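Local coordinates for protein beta sliding clamp (Bartonella birtlesii LL-WM9, PDB 6PTR) that probably forms a ring-shaped head-to-tail homodimer around DNA, tethering DNA polymerases and other proteins so that synthesis is processive, at residues 167-172 with 254-259; 146-151 with 180-185; 308-311 with 315-318; 280-285 with 338-343. All coordinates share one frame; numbering follows the deposited sequence.

Interaction 1 of 4, residues 167-172 with 254-259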
loop_
_atom_site.group_PDB
_atom_site.type_symbol
_atom_site.label_atom_id
_atom_site.label_comp_id
_atom_site.label_asym_id
_atom_site.label_seq_id
_atom_site.Cartn_x
_atom_site.Cartn_y
_atom_site.Cartn_z
ATOM N N GLY C 167 -5.890 -21.246 14.708
ATOM C CA GLY C 167 -6.285 -22.125 13.618
ATOM C C GLY C 167 -7.770 -22.360 13.711
ATOM O O GLY C 167 -8.458 -21.729 14.515
ATOM N N ILE C 168 -8.261 -23.289 12.899
ATOM C CA ILE C 168 -9.686 -23.596 12.837
ATOM C C ILE C 168 -9.899 -25.017 13.321
ATOM O O ILE C 168 -9.192 -25.937 12.895
ATOM C CB ILE C 168 -10.237 -23.437 11.411
ATOM C CG1 ILE C 168 -10.204 -21.977 10.981
ATOM C CG2 ILE C 168 -11.674 -24.006 11.327
ATOM C CD1 ILE C 168 -10.700 -21.782 9.530
ATOM N N TYR C 169 -10.869 -25.207 14.196
ATOM C CA TYR C 169 -11.158 -26.540 14.719
ATOM C C TYR C 169 -12.127 -27.206 13.754
ATOM O O TYR C 169 -13.288 -26.811 13.671
ATOM C CB TYR C 169 -11.737 -26.453 16.124
ATOM C CG TYR C 169 -12.009 -27.796 16.781
ATOM C CD1 TYR C 169 -11.061 -28.812 16.743
ATOM C CD2 TYR C 169 -13.221 -28.053 17.424
ATOM C CE1 TYR C 169 -11.308 -30.066 17.345
ATOM C CE2 TYR C 169 -13.462 -29.289 18.030
ATOM C CZ TYR C 169 -12.501 -30.272 17.987
ATOM O OH TYR C 169 -12.739 -31.488 18.569
ATOM N N PHE C 170 -11.647 -28.252 13.069
ATOM C CA PHE C 170 -12.300 -28.930 11.949
ATOM C C PHE C 170 -12.735 -30.282 12.504
ATOM O O PHE C 170 -11.875 -31.091 12.857
ATOM C CB PHE C 170 -11.247 -29.054 10.843
ATOM C CG PHE C 170 -11.709 -29.622 9.513
ATOM C CD1 PHE C 170 -12.220 -28.794 8.532
ATOM C CD2 PHE C 170 -11.437 -30.938 9.186
ATOM C CE1 PHE C 170 -12.559 -29.299 7.286
ATOM C CE2 PHE C 170 -11.779 -31.448 7.925
ATOM C CZ PHE C 170 -12.340 -30.616 6.991
ATOM N N HIS C 171 -14.049 -30.507 12.655
ATOM C CA HIS C 171 -14.506 -31.660 13.432
ATOM C C HIS C 171 -15.914 -32.071 13.025
ATOM O O HIS C 171 -16.645 -31.324 12.370
ATOM C CB HIS C 171 -14.432 -31.351 14.951
ATOM C CG HIS C 171 -15.340 -30.243 15.410
ATOM N ND1 HIS C 171 -15.185 -28.932 15.011
ATOM C CD2 HIS C 171 -16.390 -30.251 16.272
ATOM C CE1 HIS C 171 -16.102 -28.177 15.602
ATOM N NE2 HIS C 171 -16.843 -28.956 16.378
ATOM N N ILE C 172 -16.300 -33.280 13.469
ATOM C CA ILE C 172 -17.600 -33.873 13.195
ATOM C C ILE C 172 -18.498 -33.688 14.404
ATOM O O ILE C 172 -18.050 -33.811 15.554
ATOM C CB ILE C 172 -17.457 -35.368 12.854
ATOM C CG1 ILE C 172 -16.630 -35.538 11.576
ATOM C CG2 ILE C 172 -18.810 -36.031 12.705
ATOM C CD1 ILE C 172 -17.073 -34.651 10.447
ATOM N N GLY C 254 -2.438 -29.565 19.978
ATOM C CA GLY C 254 -3.094 -29.086 21.181
ATOM C C GLY C 254 -4.541 -29.520 21.164
ATOM O O GLY C 254 -5.015 -30.155 20.219
ATOM N N THR C 255 -5.245 -29.185 22.232
ATOM C CA THR C 255 -6.659 -29.523 22.355
ATOM C C THR C 255 -7.487 -28.242 22.287
ATOM O O THR C 255 -7.280 -27.331 23.090
ATOM C CB THR C 255 -6.923 -30.268 23.659
ATOM O OG1 THR C 255 -6.145 -31.472 23.667
ATOM C CG2 THR C 255 -8.390 -30.624 23.764
ATOM N N PHE C 256 -8.438 -28.189 21.355
ATOM C CA PHE C 256 -9.283 -27.002 21.214
ATOM C C PHE C 256 -10.256 -26.897 22.394
ATOM O O PHE C 256 -10.710 -27.913 22.927
ATOM C CB PHE C 256 -10.045 -27.076 19.888
ATOM C CG PHE C 256 -10.558 -25.758 19.395
ATOM C CD1 PHE C 256 -9.692 -24.849 18.810
ATOM C CD2 PHE C 256 -11.906 -25.416 19.522
ATOM C CE1 PHE C 256 -10.146 -23.618 18.345
ATOM C CE2 PHE C 256 -12.373 -24.194 19.043
ATOM C CZ PHE C 256 -11.472 -23.291 18.446
ATOM N N PRO C 257 -10.588 -25.676 22.839
ATOM C CA PRO C 257 -11.502 -25.539 23.985
ATOM C C PRO C 257 -12.898 -26.076 23.705
ATOM O O PRO C 257 -13.307 -26.287 22.562
ATOM C CB PRO C 257 -11.548 -24.021 24.251
ATOM C CG PRO C 257 -10.271 -23.483 23.636
ATOM C CD PRO C 257 -9.974 -24.391 22.445
ATOM N N ASP C 258 -13.631 -26.286 24.801
ATOM C CA ASP C 258 -15.014 -26.769 24.780
ATOM C C ASP C 258 -15.908 -25.587 24.403
ATOM O O ASP C 258 -16.635 -25.012 25.217
ATOM C CB ASP C 258 -15.354 -27.376 26.134
ATOM C CG ASP C 258 -16.736 -28.006 26.185
ATOM O OD1 ASP C 258 -17.423 -28.068 25.150
ATOM O OD2 ASP C 258 -17.112 -28.435 27.292
ATOM N N TYR C 259 -15.827 -25.224 23.115
ATOM C CA TYR C 259 -16.425 -23.989 22.617
ATOM C C TYR C 259 -17.941 -23.980 22.724
ATOM O O TYR C 259 -18.535 -22.902 22.740
ATOM C CB TYR C 259 -16.016 -23.741 21.151
ATOM C CG TYR C 259 -16.617 -24.792 20.253
ATOM C CD1 TYR C 259 -17.898 -24.624 19.722
ATOM C CD2 TYR C 259 -15.951 -25.986 20.007
ATOM C CE1 TYR C 259 -18.491 -25.608 18.960
ATOM C CE2 TYR C 259 -16.547 -26.989 19.230
ATOM C CZ TYR C 259 -17.808 -26.788 18.724
ATOM O OH TYR C 259 -18.432 -27.753 17.981
#

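Interaction 2 of 4, residues 146-151 with 180-185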
loop_
_atom_site.group_PDB
_atom_site.type_symbol
_atom_site.label_atom_id
_atom_site.label_comp_id
_atom_site.label_asym_id
_atom_site.label_seq_id
_atom_site.Cartn_x
_atom_site.Cartn_y
_atom_site.Cartn_z
ATOM N N LYS C 146 -14.614 -23.198 0.342
ATOM C CA LYS C 146 -14.408 -21.761 0.450
ATOM C C LYS C 146 -15.445 -21.125 1.369
ATOM O O LYS C 146 -15.119 -20.227 2.153
ATOM C CB LYS C 146 -14.476 -21.120 -0.927
ATOM C CG LYS C 146 -14.215 -19.627 -0.897
ATOM C CD LYS C 146 -14.311 -19.044 -2.297
ATOM C CE LYS C 146 -13.911 -17.569 -2.338
ATOM N NZ LYS C 146 -14.809 -16.699 -1.547
ATOM N N HIS C 147 -16.702 -21.555 1.248
ATOM C CA HIS C 147 -17.756 -21.030 2.109
ATOM C C HIS C 147 -17.436 -21.297 3.574
ATOM O O HIS C 147 -17.557 -20.402 4.416
ATOM C CB HIS C 147 -19.092 -21.651 1.721
ATOM C CG HIS C 147 -20.207 -21.330 2.669
ATOM N ND1 HIS C 147 -20.738 -20.064 2.791
ATOM C CD2 HIS C 147 -20.886 -22.113 3.542
ATOM C CE1 HIS C 147 -21.699 -20.082 3.698
ATOM N NE2 HIS C 147 -21.811 -21.313 4.167
ATOM N N LEU C 148 -17.027 -22.528 3.899
ATOM C CA LEU C 148 -16.716 -22.851 5.293
ATOM C C LEU C 148 -15.590 -21.977 5.821
ATOM O O LEU C 148 -15.661 -21.463 6.946
ATOM C CB LEU C 148 -16.349 -24.327 5.422
ATOM C CG LEU C 148 -17.393 -25.322 4.919
ATOM C CD1 LEU C 148 -16.792 -26.708 4.822
ATOM C CD2 LEU C 148 -18.597 -25.317 5.849
ATOM N N LEU C 149 -14.527 -21.806 5.024
ATOM C CA LEU C 149 -13.398 -21.000 5.465
ATOM C C LEU C 149 -13.757 -19.517 5.506
ATOM O O LEU C 149 -13.300 -18.788 6.398
ATOM C CB LEU C 149 -12.196 -21.229 4.543
ATOM C CG LEU C 149 -11.666 -22.659 4.591
ATOM C CD1 LEU C 149 -10.601 -22.904 3.534
ATOM C CD2 LEU C 149 -11.121 -23.011 5.972
ATOM N N ASP C 150 -14.565 -19.053 4.549
ATOM C CA ASP C 150 -15.023 -17.660 4.564
ATOM C C ASP C 150 -15.826 -17.336 5.813
ATOM O O ASP C 150 -15.783 -16.199 6.303
ATOM C CB ASP C 150 -15.890 -17.354 3.342
ATOM C CG ASP C 150 -15.081 -17.072 2.095
ATOM O OD1 ASP C 150 -13.884 -16.728 2.207
ATOM O OD2 ASP C 150 -15.672 -17.170 0.998
ATOM N N CYS C 151 -16.589 -18.300 6.327
ATOM C CA CYS C 151 -17.355 -18.039 7.546
ATOM C C CYS C 151 -16.489 -17.933 8.799
ATOM O O CYS C 151 -16.948 -17.365 9.800
ATOM C CB CYS C 151 -18.393 -19.135 7.782
ATOM S SG CYS C 151 -19.772 -19.183 6.635
ATOM N N LEU C 180 -20.312 -31.757 9.477
ATOM C CA LEU C 180 -18.930 -31.299 9.484
ATOM C C LEU C 180 -18.950 -29.843 9.901
ATOM O O LEU C 180 -19.689 -29.047 9.318
ATOM C CB LEU C 180 -18.285 -31.438 8.104
ATOM C CG LEU C 180 -16.937 -30.731 7.912
ATOM C CD1 LEU C 180 -15.839 -31.359 8.770
ATOM C CD2 LEU C 180 -16.562 -30.780 6.422
ATOM N N ARG C 181 -18.172 -29.505 10.933
ATOM C CA ARG C 181 -18.222 -28.184 11.533
ATOM C C ARG C 181 -16.832 -27.581 11.577
ATOM O O ARG C 181 -15.838 -28.285 11.788
ATOM C CB ARG C 181 -18.823 -28.243 12.959
ATOM C CG ARG C 181 -18.804 -26.924 13.716
ATOM C CD ARG C 181 -19.564 -27.123 15.049
ATOM N NE ARG C 181 -21.024 -27.187 14.886
ATOM C CZ ARG C 181 -21.870 -27.474 15.868
ATOM N NH1 ARG C 181 -21.405 -27.757 17.085
ATOM N NH2 ARG C 181 -23.178 -27.489 15.639
ATOM N N LEU C 182 -16.765 -26.276 11.360
ATOM C CA LEU C 182 -15.555 -25.502 11.568
ATOM C C LEU C 182 -15.872 -24.427 12.581
ATOM O O LEU C 182 -16.902 -23.765 12.453
ATOM C CB LEU C 182 -15.061 -24.823 10.285
ATOM C CG LEU C 182 -14.414 -25.702 9.211
ATOM C CD1 LEU C 182 -15.392 -26.675 8.626
ATOM C CD2 LEU C 182 -13.856 -24.794 8.123
ATOM N N VAL C 183 -14.989 -24.274 13.574
ATOM C CA VAL C 183 -15.086 -23.229 14.593
ATOM C C VAL C 183 -13.759 -22.492 14.669
ATOM O O VAL C 183 -12.679 -23.104 14.663
ATOM C CB VAL C 183 -15.472 -23.798 15.976
ATOM C CG1 VAL C 183 -15.376 -22.691 17.058
ATOM C CG2 VAL C 183 -16.889 -24.369 15.951
ATOM N N ALA C 184 -13.831 -21.163 14.782
ATOM C CA ALA C 184 -12.650 -20.371 15.073
ATOM C C ALA C 184 -13.005 -19.337 16.128
ATOM O O ALA C 184 -14.119 -18.811 16.158
ATOM C CB ALA C 184 -12.108 -19.641 13.823
ATOM N N THR C 185 -12.035 -19.028 16.963
ATOM C CA THR C 185 -12.257 -17.995 17.959
ATOM C C THR C 185 -10.920 -17.393 18.350
ATOM O O THR C 185 -9.868 -18.027 18.247
ATOM C CB THR C 185 -12.980 -18.574 19.175
ATOM O OG1 THR C 185 -13.269 -17.518 20.111
ATOM C CG2 THR C 185 -12.102 -19.595 19.863
#

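Interaction 3 of 4, residues 308-311 with 315-318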
loop_
_atom_site.group_PDB
_atom_site.type_symbol
_atom_site.label_atom_id
_atom_site.label_comp_id
_atom_site.label_asym_id
_atom_site.label_seq_id
_atom_site.Cartn_x
_atom_site.Cartn_y
_atom_site.Cartn_z
ATOM N N VAL C 308 -22.559 5.322 21.120
ATOM C CA VAL C 308 -21.687 6.349 21.690
ATOM C C VAL C 308 -20.275 5.802 21.808
ATOM O O VAL C 308 -20.070 4.699 22.335
ATOM C CB VAL C 308 -22.158 6.837 23.072
ATOM C CG1 VAL C 308 -21.203 7.941 23.535
ATOM C CG2 VAL C 308 -23.565 7.366 23.010
ATOM N N VAL C 309 -19.295 6.602 21.375
ATOM C CA VAL C 309 -17.872 6.292 21.538
ATOM C C VAL C 309 -17.223 7.450 22.281
ATOM O O VAL C 309 -17.514 8.614 21.997
ATOM C CB VAL C 309 -17.159 6.065 20.191
ATOM C CG1 VAL C 309 -15.655 5.786 20.381
ATOM C CG2 VAL C 309 -17.828 4.926 19.415
ATOM N N ASN C 310 -16.368 7.127 23.261
ATOM C CA ASN C 310 -15.639 8.138 24.024
ATOM C C ASN C 310 -14.168 7.767 23.973
ATOM O O ASN C 310 -13.823 6.600 24.179
ATOM C CB ASN C 310 -16.087 8.230 25.496
ATOM C CG ASN C 310 -17.508 8.776 25.662
ATOM O OD1 ASN C 310 -17.765 9.958 25.425
ATOM N ND2 ASN C 310 -18.431 7.914 26.086
ATOM N N ASN C 311 -13.311 8.739 23.684
ATOM C CA ASN C 311 -11.863 8.515 23.675
ATOM C C ASN C 311 -11.219 9.711 24.353
ATOM O O ASN C 311 -11.389 10.848 23.906
ATOM C CB ASN C 311 -11.334 8.326 22.247
ATOM C CG ASN C 311 -9.791 8.321 22.143
ATOM O OD1 ASN C 311 -9.059 8.461 23.114
ATOM N ND2 ASN C 311 -9.298 8.180 20.906
ATOM N N GLY C 315 -12.159 12.936 22.060
ATOM C CA GLY C 315 -13.497 13.478 22.238
ATOM C C GLY C 315 -14.552 12.395 22.278
ATOM O O GLY C 315 -14.321 11.321 22.843
ATOM N N SER C 316 -15.721 12.666 21.703
ATOM C CA SER C 316 -16.829 11.723 21.745
ATOM C C SER C 316 -17.545 11.748 20.409
ATOM O O SER C 316 -17.427 12.699 19.631
ATOM C CB SER C 316 -17.815 12.037 22.866
ATOM O OG SER C 316 -18.365 13.342 22.710
ATOM N N ALA C 317 -18.335 10.706 20.175
ATOM C CA ALA C 317 -19.032 10.548 18.903
ATOM C C ALA C 317 -20.307 9.777 19.182
ATOM O O ALA C 317 -20.276 8.785 19.908
ATOM C CB ALA C 317 -18.162 9.799 17.890
ATOM N N GLU C 318 -21.421 10.222 18.610
ATOM C CA GLU C 318 -22.663 9.497 18.806
ATOM C C GLU C 318 -23.426 9.435 17.491
ATOM O O GLU C 318 -23.187 10.222 16.576
ATOM C CB GLU C 318 -23.526 10.140 19.897
ATOM C CG GLU C 318 -23.942 11.560 19.658
ATOM C CD GLU C 318 -24.795 12.117 20.801
ATOM O OE1 GLU C 318 -24.865 11.471 21.874
ATOM O OE2 GLU C 318 -25.397 13.196 20.626
#

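Interaction 4 of 4, residues 280-285 with 338-343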
loop_
_atom_site.group_PDB
_atom_site.type_symbol
_atom_site.label_atom_id
_atom_site.label_comp_id
_atom_site.label_asym_id
_atom_site.label_seq_id
_atom_site.Cartn_x
_atom_site.Cartn_y
_atom_site.Cartn_z
ATOM N N SER C 280 -22.432 1.432 8.876
ATOM C CA SER C 280 -21.940 2.771 8.568
ATOM C C SER C 280 -21.906 3.644 9.817
ATOM O O SER C 280 -20.974 4.430 10.013
ATOM C CB SER C 280 -22.804 3.417 7.488
ATOM O OG SER C 280 -22.781 2.663 6.287
ATOM N N ALA C 281 -22.915 3.514 10.680
ATOM C CA ALA C 281 -22.934 4.303 11.918
ATOM C C ALA C 281 -21.796 3.915 12.852
ATOM O O ALA C 281 -21.143 4.789 13.435
ATOM C CB ALA C 281 -24.274 4.132 12.624
ATOM N N VAL C 282 -21.554 2.610 13.019
ATOM C CA VAL C 282 -20.447 2.155 13.849
ATOM C C VAL C 282 -19.133 2.632 13.263
ATOM O O VAL C 282 -18.243 3.089 13.989
ATOM C CB VAL C 282 -20.464 0.619 13.993
ATOM C CG1 VAL C 282 -19.159 0.119 14.646
ATOM C CG2 VAL C 282 -21.680 0.176 14.792
ATOM N N ASP C 283 -18.980 2.499 11.944
ATOM C CA ASP C 283 -17.784 2.991 11.274
ATOM C C ASP C 283 -17.574 4.473 11.572
ATOM O O ASP C 283 -16.468 4.896 11.933
ATOM C CB ASP C 283 -17.899 2.726 9.762
ATOM C CG ASP C 283 -16.610 3.019 9.012
ATOM O OD1 ASP C 283 -15.530 2.991 9.643
ATOM O OD2 ASP C 283 -16.678 3.271 7.784
ATOM N N ARG C 284 -18.637 5.275 11.470
ATOM C CA ARG C 284 -18.493 6.707 11.700
ATOM C C ARG C 284 -18.047 7.004 13.130
ATOM O O ARG C 284 -17.052 7.706 13.335
ATOM C CB ARG C 284 -19.805 7.430 11.379
ATOM C CG ARG C 284 -20.097 7.473 9.878
ATOM C CD ARG C 284 -21.289 8.366 9.567
ATOM N NE ARG C 284 -22.544 7.918 10.169
ATOM C CZ ARG C 284 -23.449 7.157 9.562
ATOM N NH1 ARG C 284 -23.242 6.724 8.322
ATOM N NH2 ARG C 284 -24.582 6.842 10.189
ATOM N N VAL C 285 -18.759 6.477 14.138
ATOM C CA VAL C 285 -18.462 6.911 15.507
ATOM C C VAL C 285 -17.142 6.331 15.982
ATOM O O VAL C 285 -16.490 6.936 16.842
ATOM C CB VAL C 285 -19.623 6.591 16.491
ATOM C CG1 VAL C 285 -20.906 7.343 16.082
ATOM C CG2 VAL C 285 -19.904 5.086 16.561
ATOM N N TYR C 338 -14.721 -5.355 15.981
ATOM C CA TYR C 338 -15.284 -6.699 15.945
ATOM C C TYR C 338 -16.719 -6.677 15.447
ATOM O O TYR C 338 -17.148 -7.595 14.738
ATOM C CB TYR C 338 -15.206 -7.352 17.329
ATOM C CG TYR C 338 -13.790 -7.606 17.823
ATOM C CD1 TYR C 338 -12.698 -7.482 16.975
ATOM C CD2 TYR C 338 -13.557 -7.983 19.150
ATOM C CE1 TYR C 338 -11.395 -7.730 17.422
ATOM C CE2 TYR C 338 -12.262 -8.220 19.618
ATOM C CZ TYR C 338 -11.189 -8.099 18.744
ATOM O OH TYR C 338 -9.906 -8.334 19.188
ATOM N N LEU C 339 -17.490 -5.648 15.820
ATOM C CA LEU C 339 -18.837 -5.514 15.276
ATOM C C LEU C 339 -18.803 -5.363 13.767
ATOM O O LEU C 339 -19.602 -5.983 13.057
ATOM C CB LEU C 339 -19.554 -4.310 15.892
ATOM C CG LEU C 339 -20.127 -4.431 17.295
ATOM C CD1 LEU C 339 -20.578 -3.032 17.734
ATOM C CD2 LEU C 339 -21.293 -5.404 17.321
ATOM N N LEU C 340 -17.884 -4.544 13.251
ATOM C CA LEU C 340 -17.794 -4.393 11.800
ATOM C C LEU C 340 -17.334 -5.689 11.140
ATOM O O LEU C 340 -17.826 -6.047 10.065
ATOM C CB LEU C 340 -16.853 -3.243 11.459
ATOM C CG LEU C 340 -17.436 -1.892 11.899
ATOM C CD1 LEU C 340 -16.429 -0.789 11.673
ATOM C CD2 LEU C 340 -18.718 -1.613 11.129
ATOM N N ASP C 341 -16.413 -6.414 11.784
ATOM C CA ASP C 341 -15.998 -7.709 11.243
ATOM C C ASP C 341 -17.199 -8.626 11.051
ATOM O O ASP C 341 -17.374 -9.223 9.981
ATOM C CB ASP C 341 -14.968 -8.379 12.163
ATOM C CG ASP C 341 -13.628 -7.671 12.181
ATOM O OD1 ASP C 341 -13.306 -6.913 11.231
ATOM O OD2 ASP C 341 -12.877 -7.904 13.152
ATOM N N ILE C 342 -18.052 -8.741 12.073
ATOM C CA ILE C 342 -19.167 -9.674 11.980
ATOM C C ILE C 342 -20.236 -9.147 11.030
ATOM O O ILE C 342 -20.803 -9.906 10.234
ATOM C CB ILE C 342 -19.715 -9.963 13.384
ATOM C CG1 ILE C 342 -18.659 -10.732 14.176
ATOM C CG2 ILE C 342 -21.015 -10.754 13.293
ATOM C CD1 ILE C 342 -18.940 -10.742 15.697
ATOM N N ALA C 343 -20.514 -7.838 11.072
ATOM C CA ALA C 343 -21.445 -7.278 10.093
ATOM C C ALA C 343 -20.983 -7.575 8.670
ATOM O O ALA C 343 -21.802 -7.880 7.788
ATOM C CB ALA C 343 -21.596 -5.770 10.312
#

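Interaction 1 of 4, residues 167-172 with 254-259
Y169 and F256 each lay a methylene on the other's ring, so two aromatics whose planes differ by only 13° engage without much ring-on-ring overlap. CB of Y169 sits over the centre of the F256 ring, 3.5 Å from the centroid, while CB of F256 covers the Y169 ring nearer its rim, 3.9 Å from that centroid. This reciprocal CH-pi pair fastens the irregular segment 254-259 to strand 167-173 in an antiparallel sheet that the central domain, one of three similarly folded domains of each subunit, shares with the C-terminal domain. The case illustrates how the connection between strands 245-250 and 269-274 can be held by aromatic side chains with no backbone pairing. The far face of the Y169 ring carries CB of H171, and CE2 of Y259 comes up in plane to its edge, 3.9 Å from CD2 of Y169, so neighbours lie on both faces and at one edge. Having swung CG of Y169 away from its own backbone N (chi1 -177°), the chain also places CE2 over the middle of the H171 imidazole. Next along the segment, P257 packs against an apolar side chain of the bound griselimycin, and the backbone of D258 hydrogen-bonds to the peptide, which is consistent with the aromatics supporting this loop. The imidazole is pinned at both nitrogens. ND1 of H171 donates to O of Y169 (3.1 Å) from well above the carbonyl plane, and NE2 of H171 shares a 2.6 Å hydrogen bond with OH of Y259, which also bonds NH1 of R181.

Interaction 2 of 4, residues 146-151 with 180-185
L148 on the helix and L182 on the strand bring their CA atoms within 6.9 Å, the helix axis lying 8.8 Å from the strand axis and running in nearly the same direction, at 26°. Between the two backbones the contact is wholly apolar, with no hydrogen bond across it. L182 is its centre: CD2 reaches to CB of L148 at 3.7 Å and to CD2 of L149 at 3.9 Å, so one methyl touches two consecutive helix residues. Its other methyl, CD1, lies 4.1 Å from CD1 of L148, whose side chain crosses that of L182 at about a right angle. L149 leaves the helix pointing away from the strand, yet with CG placed beside its backbone N (chi1 -64°) the chain curls back and delivers CD2 to L182. Here is the plan of each domain in miniature, an alpha helix packed through leucines on the face of an antiparallel sheet; in this family the helices line the central hole and the sheets form the outer wall of the ring. V193 and M195 of the next strand add to the surface under L148, while L149 also meets L217 and L221 of helix 211-221. Two residues earlier, L180 extends the row, its CD2 standing 4.4 Å from CD1 of L148. Alternation along the strand sends R181 to the opposite face, where its NE forms a salt bridge with D194. On the helix, clear of the leucines, NZ of K146 bridges one turn to OD2 of D150 at 2.7 Å, using the syn lone pair of that oxygen.

Interaction 3 of 4, residues 308-311 with 315-318
V309 and A317 face each other as a hydrogen-bonded pair of an antiparallel hairpin, and N311 with G315 forms the second such pair next to the turn. The backbone bonds come first: N of V309 to O of A317 at 2.8 Å, N of A317 to O of V309 at 2.9 Å, and an equivalent couple between N311 and G315. The first A317 bond is nearly straight (168°), whereas its return partner is bent to 144°. In the non-hydrogen-bonded positions weaker contacts take over, CA of V308 lying 3.3 Å from O of A317 and CA of S316 lying 3.2 Å from O of V309. Among side chains, V308 and E318 run side by side, with CG2 of the valine 4.2 Å from CB of the glutamate. On that same face CG of N310 lies beside the backbone N (chi1 -68°), bringing OD1 to 3.3 Å from CB of S316. V309 and A317 occupy the other face, against V285 and I288. ND2 of N311 donates to the carbonyl of I288 and OD1 accepts from N of D313. At the backbone angles of G315 a CB would press on the preceding carbonyl oxygen, hence the glycine. Because 308-311 satisfies one edge of 315-318, the other is left to the second subunit: S316, A317 and E318 pair antiparallel with one of its strands, OE2 of E318 is hydrogen-bonded to ND1 of H115 of that subunit, and the sheet continues through the interface.

Interaction 4 of 4, residues 280-285 with 338-343
The two helices of the C-terminal domain, 275-285 and 336-345, pack side by side and run in opposed directions, V282 and L340 being the residues of these segments whose CA atoms lie nearest. In the family such helix pairs face the DNA channel, and within these segments one valine and one leucine carry most of the contact. The segment axes are 9.9 Å apart and their directions differ by 153°, not far from antiparallel. V282 and L340 pass alongside each other, pointing in opposite directions: CG1 of V282 comes 3.8 Å from CG of L340, and CD2 of L340 lies 4.0 Å from CB of V282. CG1 of V282 is anti to the backbone N (chi1 170°), which directs it across the gap. The other methyl of L340, CD1, lies over the helix backbone at D283, 4.0 Å from its CA. A looser touch of 4.5 Å joins CG2 of V282 to CD1 of L339. No hydrogen bond crosses between the segments; the carboxylate of D283 instead forms a salt bridge through OD1 with K88 of the second subunit. Around the pair the domain's sheets close in. L339 rests on L376 of strand 372-376 and on F278 of the partner helix, whereas A281 and V285 lean on strand 315-322, so each helix is backed by a different sheet.

In the fold
From the N terminus, helix 142-152 opens interaction 2 and strand 167-173 then opens interaction 1; interaction 2 closes at strand 179-185 before interaction 1 closes at 254-259, so the two cross. They share the sheet in which strands 167-173 and 179-185 are neighbours: interaction 2 joins it to helix 142-152, interaction 1 to segment 254-259, in the connection between strands 245-250 and 269-274. Later, interaction 4 opens at 280-285 and closes at 338-343, with the hairpin of interaction 3 nested inside that loop. The two touch where the end of helix 275-285 meets the hairpin. Interactions 1 and 3 have centres about 37 Å apart, and interactions 3 and 4 both reach the second subunit.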